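MccB protein (Escherichia coli, PDB 6OM4) binds ATP and, as a ThiF/E1-like enzyme, probably adenylylates the N-formylated MccA peptide in the biosynthesis of the antibiotic microcin C7. Local coordinates at residues V20-L34 with S66-I78. Residues are numbered along the deposited sequence; the frame is centred on the assembly and turned at random.
Sequences VGGGGKEQYVENLVL and SNCFRFLKENFFI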
loop_
_atom_site.group_PDB
_atom_site.type_symbol
_atom_site.label_atom_id
_atom_site.label_comp_id
_atom_site.label_asym_id
_atom_site.label_seq_id
_atom_site.Cartn_x
_atom_site.Cartn_y
_atom_site.Cartn_z
ATOM N N VAL A 20 -6.828 25.426 6.706
ATOM C CA VAL A 20 -5.905 25.433 5.586
ATOM C C VAL A 20 -5.475 23.993 5.312
ATOM O O VAL A 20 -4.981 23.288 6.179
ATOM C CB VAL A 20 -4.698 26.345 5.865
ATOM C CG1 VAL A 20 -3.729 26.340 4.683
ATOM C CG2 VAL A 20 -5.141 27.746 6.264
ATOM N N GLY A 21 -5.668 23.547 4.067
ATOM C CA GLY A 21 -5.205 22.270 3.677
ATOM C C GLY A 21 -6.281 21.221 3.835
ATOM O O GLY A 21 -7.345 21.473 4.424
ATOM N N GLY A 22 -6.012 20.047 3.279
ATOM C CA GLY A 22 -6.876 18.900 3.445
ATOM C C GLY A 22 -6.088 17.634 3.634
ATOM O O GLY A 22 -4.947 17.509 3.113
ATOM N N GLY A 23 -6.713 16.649 4.298
ATOM C CA GLY A 23 -6.044 15.363 4.600
ATOM C C GLY A 23 -5.328 15.419 5.940
ATOM O O GLY A 23 -5.701 16.230 6.779
ATOM N N GLY A 24 -4.346 14.528 6.139
ATOM C CA GLY A 24 -3.577 14.378 7.393
ATOM C C GLY A 24 -2.959 15.680 7.888
ATOM O O GLY A 24 -2.869 15.892 9.114
ATOM N N LYS A 25 -2.587 16.565 6.953
ATOM C CA LYS A 25 -1.898 17.840 7.299
ATOM C C LYS A 25 -2.862 19.037 7.383
ATOM O O LYS A 25 -2.429 20.172 7.574
ATOM C CB LYS A 25 -0.782 18.101 6.288
ATOM C CG LYS A 25 0.397 17.166 6.500
ATOM C CD LYS A 25 1.399 17.240 5.406
ATOM C CE LYS A 25 2.216 15.987 5.261
ATOM N NZ LYS A 25 1.435 14.935 4.572
ATOM N N GLU A 26 -4.168 18.788 7.306
ATOM C CA GLU A 26 -5.137 19.889 7.463
ATOM C C GLU A 26 -4.900 20.590 8.801
ATOM O O GLU A 26 -4.701 19.940 9.815
ATOM C CB GLU A 26 -6.559 19.321 7.384
ATOM C CG GLU A 26 -7.665 20.299 7.760
ATOM C CD GLU A 26 -8.936 19.607 8.246
ATOM O OE1 GLU A 26 -9.844 19.509 7.411
ATOM O OE2 GLU A 26 -8.975 19.139 9.425
ATOM N N GLN A 27 -4.855 21.918 8.774
ATOM C CA GLN A 27 -4.651 22.711 9.984
ATOM C C GLN A 27 -5.862 23.588 10.274
ATOM O O GLN A 27 -6.335 24.340 9.410
ATOM C CB GLN A 27 -3.466 23.631 9.775
ATOM C CG GLN A 27 -2.178 22.884 9.498
ATOM C CD GLN A 27 -1.780 22.073 10.703
ATOM O OE1 GLN A 27 -1.890 22.540 11.840
ATOM N NE2 GLN A 27 -1.312 20.856 10.462
ATOM N N TYR A 28 -6.340 23.516 11.521
ATOM C CA TYR A 28 -7.292 24.460 12.016
ATOM C C TYR A 28 -6.520 25.608 12.666
ATOM O O TYR A 28 -5.725 25.378 13.605
ATOM C CB TYR A 28 -8.270 23.803 12.999
ATOM C CG TYR A 28 -9.231 24.755 13.672
ATOM C CD1 TYR A 28 -10.139 25.510 12.948
ATOM C CD2 TYR A 28 -9.248 24.900 15.056
ATOM C CE1 TYR A 28 -11.016 26.399 13.554
ATOM C CE2 TYR A 28 -10.126 25.775 15.681
ATOM C CZ TYR A 28 -11.016 26.522 14.929
ATOM O OH TYR A 28 -11.898 27.376 15.540
ATOM N N VAL A 29 -6.821 26.826 12.210
ATOM C CA VAL A 29 -6.242 28.061 12.739
ATOM C C VAL A 29 -7.351 28.859 13.406
ATOM O O VAL A 29 -8.188 29.412 12.751
ATOM C CB VAL A 29 -5.587 28.847 11.586
ATOM C CG1 VAL A 29 -4.816 30.052 12.090
ATOM C CG2 VAL A 29 -4.666 27.943 10.804
ATOM N N GLU A 30 -7.360 28.865 14.737
ATOM C CA GLU A 30 -8.438 29.485 15.495
ATOM C C GLU A 30 -8.354 31.011 15.366
ATOM O O GLU A 30 -9.384 31.718 15.360
ATOM C CB GLU A 30 -8.366 29.007 16.948
ATOM C CG GLU A 30 -9.031 29.930 17.964
ATOM C CD GLU A 30 -10.547 29.943 17.975
ATOM O OE1 GLU A 30 -11.140 29.367 17.041
ATOM O OE2 GLU A 30 -11.135 30.539 18.920
ATOM N N ASN A 31 -7.118 31.514 15.302
ATOM C CA ASN A 31 -6.807 32.929 15.198
ATOM C C ASN A 31 -7.175 33.416 13.791
ATOM O O ASN A 31 -6.457 33.148 12.824
ATOM C CB ASN A 31 -5.329 33.093 15.544
ATOM C CG ASN A 31 -4.765 34.496 15.533
ATOM O OD1 ASN A 31 -5.224 35.389 14.819
ATOM N ND2 ASN A 31 -3.662 34.642 16.245
ATOM N N LEU A 32 -8.282 34.147 13.671
ATOM C CA LEU A 32 -8.777 34.599 12.366
ATOM C C LEU A 32 -7.769 35.484 11.660
ATOM O O LEU A 32 -7.652 35.469 10.429
ATOM C CB LEU A 32 -10.060 35.409 12.532
ATOM C CG LEU A 32 -11.337 34.722 12.106
ATOM C CD1 LEU A 32 -12.510 35.683 12.263
ATOM C CD2 LEU A 32 -11.229 34.183 10.679
ATOM N N VAL A 33 -7.097 36.331 12.429
ATOM C CA VAL A 33 -6.187 37.259 11.815
ATOM C C VAL A 33 -5.029 36.505 11.163
ATOM O O VAL A 33 -4.568 36.888 10.083
ATOM C CB VAL A 33 -5.687 38.267 12.854
ATOM C CG1 VAL A 33 -4.572 39.147 12.336
ATOM C CG2 VAL A 33 -6.850 39.103 13.338
ATOM N N LEU A 34 -4.531 35.488 11.868
ATOM C CA LEU A 34 -3.477 34.633 11.386
ATOM C C LEU A 34 -3.960 33.873 10.143
ATOM O O LEU A 34 -3.229 33.802 9.154
ATOM C CB LEU A 34 -3.023 33.682 12.500
ATOM C CG LEU A 34 -1.962 32.667 12.095
ATOM C CD1 LEU A 34 -0.742 33.362 11.508
ATOM C CD2 LEU A 34 -1.567 31.769 13.269
ATOM N N SER A 66 6.759 35.869 7.647
ATOM C CA SER A 66 7.737 34.848 7.947
ATOM C C SER A 66 7.064 33.643 8.650
ATOM O O SER A 66 7.318 32.483 8.328
ATOM C CB SER A 66 8.879 35.471 8.763
ATOM O OG SER A 66 9.781 34.498 9.230
ATOM N N ASN A 67 6.221 33.934 9.641
ATOM C CA ASN A 67 5.446 32.959 10.363
ATOM C C ASN A 67 4.545 32.182 9.381
ATOM O O ASN A 67 4.547 30.931 9.435
ATOM C CB ASN A 67 4.674 33.662 11.477
ATOM C CG ASN A 67 3.792 32.776 12.318
ATOM O OD1 ASN A 67 2.666 33.183 12.676
ATOM N ND2 ASN A 67 4.329 31.637 12.730
ATOM N N CYS A 68 3.843 32.890 8.505
ATOM C CA CYS A 68 2.903 32.250 7.565
ATOM C C CYS A 68 3.674 31.380 6.573
ATOM O O CYS A 68 3.292 30.270 6.263
ATOM C CB CYS A 68 2.029 33.263 6.844
ATOM S SG CYS A 68 0.929 34.157 7.966
ATOM N N PHE A 69 4.808 31.877 6.088
ATOM C CA PHE A 69 5.572 31.118 5.131
ATOM C C PHE A 69 6.066 29.795 5.762
ATOM O O PHE A 69 6.008 28.747 5.137
ATOM C CB PHE A 69 6.693 32.008 4.607
ATOM C CG PHE A 69 7.595 31.349 3.597
ATOM C CD1 PHE A 69 7.268 31.346 2.259
ATOM C CD2 PHE A 69 8.774 30.769 4.008
ATOM C CE1 PHE A 69 8.115 30.743 1.340
ATOM C CE2 PHE A 69 9.626 30.191 3.087
ATOM C CZ PHE A 69 9.261 30.135 1.762
ATOM N N ARG A 70 6.593 29.857 6.999
ATOM C CA ARG A 70 7.055 28.667 7.756
ATOM C C ARG A 70 5.899 27.658 7.891
ATOM O O ARG A 70 6.067 26.443 7.699
ATOM C CB ARG A 70 7.615 29.072 9.126
ATOM C CG ARG A 70 8.168 27.939 10.001
ATOM C CD ARG A 70 7.218 27.375 11.050
ATOM N NE ARG A 70 6.557 28.443 11.759
ATOM C CZ ARG A 70 5.315 28.445 12.200
ATOM N NH1 ARG A 70 4.941 29.433 12.988
ATOM N NH2 ARG A 70 4.451 27.505 11.870
ATOM N N PHE A 71 4.729 28.164 8.232
ATOM C CA PHE A 71 3.529 27.365 8.390
ATOM C C PHE A 71 3.183 26.632 7.081
ATOM O O PHE A 71 2.908 25.435 7.086
ATOM C CB PHE A 71 2.381 28.255 8.864
ATOM C CG PHE A 71 1.010 27.628 8.838
ATOM C CD1 PHE A 71 0.289 27.548 7.656
ATOM C CD2 PHE A 71 0.442 27.141 10.001
ATOM C CE1 PHE A 71 -0.957 26.936 7.615
ATOM C CE2 PHE A 71 -0.824 26.569 9.977
ATOM C CZ PHE A 71 -1.519 26.471 8.788
ATOM N N LEU A 72 3.144 27.365 5.971
ATOM C CA LEU A 72 2.831 26.750 4.669
ATOM C C LEU A 72 3.897 25.725 4.266
ATOM O O LEU A 72 3.582 24.670 3.728
ATOM C CB LEU A 72 2.674 27.858 3.634
ATOM C CG LEU A 72 1.431 28.727 3.826
ATOM C CD1 LEU A 72 1.497 29.980 2.960
ATOM C CD2 LEU A 72 0.199 27.941 3.453
ATOM N N LYS A 73 5.173 26.035 4.496
ATOM C CA LYS A 73 6.269 25.158 4.161
ATOM C C LYS A 73 6.243 23.857 4.967
ATOM O O LYS A 73 6.513 22.775 4.418
ATOM C CB LYS A 73 7.612 25.833 4.470
ATOM C CG LYS A 73 8.140 26.826 3.455
ATOM C CD LYS A 73 9.618 27.135 3.744
ATOM C CE LYS A 73 10.568 26.380 2.844
ATOM N NZ LYS A 73 10.122 24.986 2.634
ATOM N N GLU A 74 6.048 23.954 6.292
ATOM C CA GLU A 74 6.207 22.778 7.160
ATOM C C GLU A 74 5.069 21.776 6.922
ATOM O O GLU A 74 5.188 20.620 7.312
ATOM C CB GLU A 74 6.332 23.217 8.619
ATOM C CG GLU A 74 5.014 23.634 9.245
ATOM C CD GLU A 74 5.132 24.259 10.627
ATOM O OE1 GLU A 74 6.264 24.347 11.145
ATOM O OE2 GLU A 74 4.073 24.710 11.174
ATOM N N ASN A 75 3.987 22.224 6.283
ATOM C CA ASN A 75 2.890 21.336 5.889
ATOM C C ASN A 75 2.977 20.924 4.402
ATOM O O ASN A 75 2.072 20.257 3.921
ATOM C CB ASN A 75 1.560 21.998 6.229
ATOM C CG ASN A 75 1.353 22.092 7.725
ATOM O OD1 ASN A 75 1.154 21.078 8.388
ATOM N ND2 ASN A 75 1.400 23.291 8.251
ATOM N N PHE A 76 4.035 21.331 3.686
ATOM C CA PHE A 76 4.189 21.078 2.223
ATOM C C PHE A 76 3.036 21.684 1.418
ATOM O O PHE A 76 2.761 21.255 0.279
ATOM C CB PHE A 76 4.423 19.584 1.938
ATOM C CG PHE A 76 5.422 18.994 2.891
ATOM C CD1 PHE A 76 6.716 19.481 2.916
ATOM C CD2 PHE A 76 5.048 18.032 3.786
ATOM C CE1 PHE A 76 7.628 18.991 3.832
ATOM C CE2 PHE A 76 5.976 17.497 4.665
ATOM C CZ PHE A 76 7.253 18.012 4.706
ATOM N N PHE A 77 2.449 22.789 1.920
ATOM C CA PHE A 77 1.438 23.533 1.173
ATOM C C PHE A 77 2.094 24.397 0.094
ATOM O O PHE A 77 1.532 24.607 -0.988
ATOM C CB PHE A 77 0.590 24.361 2.123
ATOM C CG PHE A 77 -0.212 23.576 3.132
ATOM C CD1 PHE A 77 -0.607 22.270 2.899
ATOM C CD2 PHE A 77 -0.653 24.206 4.279
ATOM C CE1 PHE A 77 -1.400 21.597 3.815
ATOM C CE2 PHE A 77 -1.445 23.530 5.196
ATOM C CZ PHE A 77 -1.824 22.230 4.961
ATOM N N ILE A 78 3.277 24.912 0.410
ATOM C CA ILE A 78 4.144 25.471 -0.632
ATOM C C ILE A 78 5.339 24.530 -0.784
ATOM O O ILE A 78 5.842 23.969 0.217
ATOM C CB ILE A 78 4.552 26.939 -0.377
ATOM C CG1 ILE A 78 5.338 27.124 0.905
ATOM C CG2 ILE A 78 3.346 27.884 -0.439
ATOM C CD1 ILE A 78 5.929 28.502 1.024
#
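K25 and N75 have CA atoms 6.1 Å apart where the glycine-rich turn of the hairpin 17-20/27-29 lies against the end of helix 62-74 and the residues after it. At the other end of the contact the CA atoms of L34 and C68 are 7.8 Å apart. The hairpin strands pair through V20 N to Q27 O and Q27 N to V20 O, and a type I turn from G23 to E26 closes the loop.

F77 packs against the loop end of this hairpin, just beyond the V20-Q27 pair. Its CZ lies 3.4 Å from K25 O, and V20 O is a second carbonyl oxygen close to the same atom. G21, with positive phi, brings its CA against the ring as well. V20 CG1 is 3.7 Å from F77 CE2. N75 CB covers one face of the F77 ring. V20 CG1 also reaches the edge of F71, whose CZ meets Q27 CB at 3.6 Å; ring and Q27 amide planes stand 86° apart.

The amides are steered from within their own segments. Q27, bent at chi2 (-65°), turns NE2 back to donate to K25 O from above the carbonyl plane, and its NE2 lies 3.2 Å from N75 OD1. N75 ND2 donates to F71 O and sits over the centre of the F71 ring. Farther along, L34 CD1 touches C68 SG.

F76, at positive phi, ends the helix in a Schellman motif, and the edge of its ring meets K25 CE. The contact, far from the nucleotide and zinc sites, joins the three-stranded sheet to helix 62-74. Its clear hydrogen bonds stay within each segment and fix the two amides, so the joint rests largely on ring, methyl and carbonyl packing.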